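Local coordinates for protein putative sugar ABC transporter (Yersinia enterocolitica subsp. enterocolitica 8081, PDB 5ULB) that probably serves as the periplasmic substrate-binding component of an ABC transporter, closing its two lobes around methylthioribose-like sugars such as 5-Se-methyl-5-selenoribofuranose, at residues L127-F132 against Q160-A165; S257-P262 against A291-A296. One frame throughout, in Å; residues are numbered along the deposited sequence.

Both contacts involve the lobe that holds helix 124-138, and contact 2 runs on toward the crossing to the other. That helix supplies residues 127-132 to contact 1 and also lies on the strands of contact 2, with Glu130 and Ser131 resting against Val258 and Glu130 against Ser292. Contact 1 joins two helices mainly through side-chain packing, with no direct hydrogen bond and one bridging water; contact 2 joins two antiparallel strands through four backbone hydrogen bonds, with side chains lining both faces of the ladder. Each is largely buried but has an outer margin, at Asn129 in the first and Ser292 in the second. Contact 2 lies nearer the centre of the chain, about 12 Å against 16 Å.

Contact 1 (L127-F132 against Q160-A165); sequences LTNESF and QAAYQA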
# COMPACT_ATOMS: atom_id res chain seq x y z
N LEU A 127 10.58 4.94 -2.26
CA LEU A 127 9.69 4.47 -3.36
C LEU A 127 9.81 5.44 -4.53
O LEU A 127 9.81 5.00 -5.71
CB LEU A 127 8.23 4.37 -2.92
CG LEU A 127 7.90 3.30 -1.92
CD1 LEU A 127 6.46 3.42 -1.43
CD2 LEU A 127 8.14 1.90 -2.43
N THR A 128 9.79 6.75 -4.27
CA THR A 128 9.91 7.76 -5.28
C THR A 128 11.30 7.77 -5.92
O THR A 128 11.42 7.87 -7.13
CB THR A 128 9.54 9.13 -4.69
OG1 THR A 128 8.22 9.10 -4.17
CG2 THR A 128 9.69 10.24 -5.63
N ASN A 129 12.32 7.81 -5.05
CA ASN A 129 13.68 7.89 -5.57
C ASN A 129 13.98 6.74 -6.48
O ASN A 129 14.73 6.90 -7.46
CB ASN A 129 14.66 8.03 -4.41
CG ASN A 129 14.54 9.39 -3.68
OD1 ASN A 129 14.08 10.34 -4.22
ND2 ASN A 129 14.95 9.40 -2.41
N GLU A 130 13.50 5.52 -6.15
CA GLU A 130 13.80 4.38 -6.98
C GLU A 130 13.00 4.31 -8.28
O GLU A 130 13.41 3.79 -9.29
CB GLU A 130 13.67 3.10 -6.17
CG GLU A 130 14.65 2.97 -5.05
CD GLU A 130 16.19 3.21 -5.35
OE1 GLU A 130 16.66 2.83 -6.33
OE2 GLU A 130 16.88 3.81 -4.44
N SER A 131 11.75 4.79 -8.24
CA SER A 131 10.83 4.69 -9.41
C SER A 131 11.02 5.88 -10.33
O SER A 131 11.43 5.74 -11.51
CB SER A 131 9.36 4.55 -8.95
OG SER A 131 8.92 5.61 -8.17
N PHE A 132 10.76 7.06 -9.80
CA PHE A 132 11.01 8.27 -10.52
C PHE A 132 12.50 8.47 -10.85
O PHE A 132 12.86 8.97 -11.91
CB PHE A 132 10.41 9.51 -9.82
CG PHE A 132 10.44 10.76 -10.65
CD1 PHE A 132 9.65 10.86 -11.75
CD2 PHE A 132 11.29 11.83 -10.32
CE1 PHE A 132 9.66 11.94 -12.50
CE2 PHE A 132 11.32 12.94 -11.13
CZ PHE A 132 10.51 12.97 -12.24
N GLN A 160 5.00 13.22 -3.31
CA GLN A 160 5.07 14.48 -4.02
C GLN A 160 6.29 15.31 -3.52
O GLN A 160 6.96 15.91 -4.36
CB GLN A 160 3.77 15.30 -3.74
CG GLN A 160 3.73 16.69 -4.36
CD GLN A 160 3.72 16.66 -5.88
OE1 GLN A 160 3.37 15.65 -6.52
NE2 GLN A 160 3.95 17.82 -6.46
N ALA A 161 6.57 15.31 -2.24
CA ALA A 161 7.73 16.10 -1.71
C ALA A 161 9.03 15.52 -2.30
O ALA A 161 9.91 16.29 -2.73
CB ALA A 161 7.77 16.12 -0.21
N ALA A 162 9.13 14.19 -2.29
CA ALA A 162 10.34 13.58 -2.82
C ALA A 162 10.49 13.85 -4.32
O ALA A 162 11.61 14.06 -4.86
CB ALA A 162 10.37 12.10 -2.51
N TYR A 163 9.39 13.77 -5.06
CA TYR A 163 9.33 14.09 -6.47
C TYR A 163 9.76 15.52 -6.72
O TYR A 163 10.57 15.79 -7.67
CB TYR A 163 7.93 13.79 -6.96
CG TYR A 163 7.53 14.39 -8.32
CD1 TYR A 163 7.90 13.79 -9.54
CD2 TYR A 163 6.75 15.52 -8.35
CE1 TYR A 163 7.42 14.34 -10.72
CE2 TYR A 163 6.31 16.07 -9.56
CZ TYR A 163 6.67 15.41 -10.74
OH TYR A 163 6.22 15.89 -11.94
N GLN A 164 9.24 16.49 -5.96
CA GLN A 164 9.62 17.88 -6.18
C GLN A 164 11.14 18.07 -5.97
O GLN A 164 11.75 18.83 -6.71
CB GLN A 164 8.85 18.81 -5.30
CG GLN A 164 7.40 19.01 -5.69
CD GLN A 164 7.16 19.73 -7.03
OE1 GLN A 164 6.13 19.45 -7.73
NE2 GLN A 164 8.04 20.63 -7.36
N ALA A 165 11.72 17.35 -4.98
CA ALA A 165 13.17 17.43 -4.87
C ALA A 165 13.93 16.94 -6.09
O ALA A 165 14.97 17.53 -6.50
CB ALA A 165 13.59 16.78 -3.58
O HOH W 1 13.84 13.00 -3.53
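Phe132 and Tyr163 form the tight end of this helix pair. They make a T-shaped (edge-to-face) stack: the edge of Tyr163 is turned to the face of Phe132, with ring centroids 4.9 Å apart and planes at 68°. Tyr163 CD1 sits over the centre of the Phe132 ring, 3.7 Å above its plane. Both first torsions carry CG anti to the backbone N (-170° in Phe132), which lays the Phe132 ring out toward the second helix, while the Tyr163 ring hangs off its own helix and brings its CD1-CE1 edge to that face. There Ile145 of strand 143-148 and the indole of Trp210 meet both rings, and Tyr163 OH is hydrogen-bonded to Glu175 OE1.

One turn back, Thr128 faces Ala162 where the backbones come nearest. Its methyl points across, CG2 lying 3.7 Å from Ala162 CB and 3.6 Å from Tyr163 N. The same rotamer turns OG1 back along its own helix, where it is hydrogen-bonded to Asp124 O. The helix axes pass 9.1 Å apart, crossing at -49°.

On the looser side, Asn129 is partly exposed and brings its amide only to 4.4 Å, OD1 to Ala162 CB. A water fills in, donating to Asn129 OD1 and to Ala162 O at 2.8 Å each, so the side chain reaches the other helix's backbone indirectly.

Helices 124-138 and 154-169 lie in the alpha/beta lobe of a periplasmic binding protein, and Met156 and Arg159, earlier on helix 154-169, line the sugar pocket. Because dispersion and aromatic contacts join the helices directly and water supplies the polar link at the margin, the pairing depends on shape complementarity more than on charge or directional bonds.

Contact 2 (S257-P262 against A291-A296); sequences SVAVDP and ASIPQA
Val258 and Ser292 stand side by side on one face of the sheet, a non-hydrogen-bonded pair with CA atoms 4.3 Å apart. Ser292 OG faces both valine methyls, 3.8 Å from Val258 CG1 and as far from CG2. Helix 124-138 covers this face over Val258, Leu127 included, while Ser292 lies at its more open margin.

Ser257, Ala259, Ala291 and Ile293 point to the other face. With CG1 beside the backbone N (chi1 -53°), Ile293 folds its longer branch back over the neighbouring strand. Its CB lies 3.4 Å from Ser257 O, and CD1 runs on to 4.5 Å from Ala259 CB. Met247 of helix 241-248 packs on Ile293 and on Ser257, whose hydroxyl is hydrogen-bonded to Trp254 NE1 and Asp238 O.

Between these faces the backbones zip together as an antiparallel ladder: Ser257 and Ile293 exchange two hydrogen bonds, and so do Ala259 and Ala291. The shortest is Ile293 N to Ser257 O at 2.8 Å. Strand 285-294 lies between strand 118-122, to which it runs parallel, and strand 254-259, to which it runs antiparallel, so the sheet changes direction at this pairing. Residues 257-262 pass from strand 254-259 toward the other lobe, a crossing consistent with the hinge of periplasmic binding proteins. On its other edge Val258 makes backbone hydrogen bonds with Ser236 and Asp238, the latter a sugar-pocket residue.

Ala291 O also receives a CA-H...O contact from Val258 CA at 3.4 Å. Past the ladder, Asp261 N-caps helix 262-278 through OD1 to Lys263 N, and Pro262 packs against Asn33 and Gln36 of helix 32-48.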
# COMPACT_ATOMS: atom_id res chain seq x y z
N SER A 257 8.44 -1.49 -11.24
CA SER A 257 7.54 -1.27 -10.11
C SER A 257 8.46 -1.29 -8.88
O SER A 257 9.23 -2.25 -8.70
CB SER A 257 6.51 -2.36 -9.91
OG SER A 257 5.37 -2.14 -10.77
N VAL A 258 8.29 -0.34 -7.99
CA VAL A 258 9.00 -0.29 -6.72
C VAL A 258 7.92 -0.51 -5.63
O VAL A 258 6.96 0.28 -5.64
CB VAL A 258 9.76 1.03 -6.55
CG1 VAL A 258 10.54 0.96 -5.26
CG2 VAL A 258 10.70 1.26 -7.71
N ALA A 259 8.12 -1.55 -4.82
CA ALA A 259 6.93 -1.99 -4.05
C ALA A 259 7.27 -2.75 -2.79
O ALA A 259 8.34 -3.33 -2.67
CB ALA A 259 6.08 -2.89 -4.95
N VAL A 260 6.31 -2.71 -1.88
CA VAL A 260 6.22 -3.56 -0.71
C VAL A 260 5.05 -4.50 -0.94
O VAL A 260 3.99 -4.06 -1.47
CB VAL A 260 6.02 -2.73 0.60
CG1 VAL A 260 5.91 -3.59 1.81
CG2 VAL A 260 7.12 -1.67 0.78
N ASP A 261 5.14 -5.72 -0.52
CA ASP A 261 4.01 -6.69 -0.65
C ASP A 261 2.89 -6.19 0.32
O ASP A 261 3.08 -6.17 1.53
CB ASP A 261 4.42 -8.08 -0.21
CG ASP A 261 3.33 -9.15 -0.36
OD1 ASP A 261 2.17 -8.78 -0.67
OD2 ASP A 261 3.71 -10.33 -0.17
N PRO A 262 1.70 -5.79 -0.21
CA PRO A 262 0.67 -5.33 0.71
C PRO A 262 0.17 -6.36 1.60
O PRO A 262 -0.33 -5.98 2.70
CB PRO A 262 -0.41 -4.75 -0.28
CG PRO A 262 0.23 -4.62 -1.61
CD PRO A 262 1.28 -5.71 -1.62
N ALA A 291 11.31 -3.27 -2.57
CA ALA A 291 12.18 -3.80 -3.56
C ALA A 291 11.84 -3.19 -4.91
O ALA A 291 10.69 -2.85 -5.18
CB ALA A 291 12.04 -5.34 -3.66
N SER A 292 12.86 -3.05 -5.75
CA SER A 292 12.67 -2.52 -7.07
C SER A 292 12.63 -3.72 -8.05
O SER A 292 13.61 -4.46 -8.16
CB SER A 292 13.80 -1.59 -7.46
OG SER A 292 13.85 -0.53 -6.47
N ILE A 293 11.52 -3.79 -8.79
CA ILE A 293 11.22 -4.94 -9.61
C ILE A 293 11.32 -4.51 -11.08
O ILE A 293 10.47 -3.80 -11.58
CB ILE A 293 9.79 -5.50 -9.35
CG1 ILE A 293 9.58 -5.78 -7.88
CG2 ILE A 293 9.48 -6.75 -10.22
CD1 ILE A 293 8.15 -5.99 -7.46
N PRO A 294 12.36 -4.91 -11.77
CA PRO A 294 12.55 -4.51 -13.23
C PRO A 294 11.79 -5.43 -14.19
O PRO A 294 11.75 -6.63 -13.99
CB PRO A 294 14.05 -4.60 -13.48
CG PRO A 294 14.47 -5.69 -12.50
CD PRO A 294 13.54 -5.69 -11.30
N GLN A 295 11.25 -4.85 -15.23
CA GLN A 295 10.53 -5.59 -16.25
C GLN A 295 11.33 -6.74 -16.81
O GLN A 295 10.81 -7.83 -17.02
CB GLN A 295 10.17 -4.64 -17.38
CG GLN A 295 9.48 -5.25 -18.57
CD GLN A 295 9.07 -4.26 -19.59
OE1 GLN A 295 9.85 -3.35 -19.92
NE2 GLN A 295 7.84 -4.41 -20.16
N ALA A 296 12.62 -6.54 -17.02
CA ALA A 296 13.41 -7.61 -17.69
C ALA A 296 13.41 -8.91 -16.85
O ALA A 296 13.45 -10.02 -17.42
CB ALA A 296 14.77 -7.18 -17.96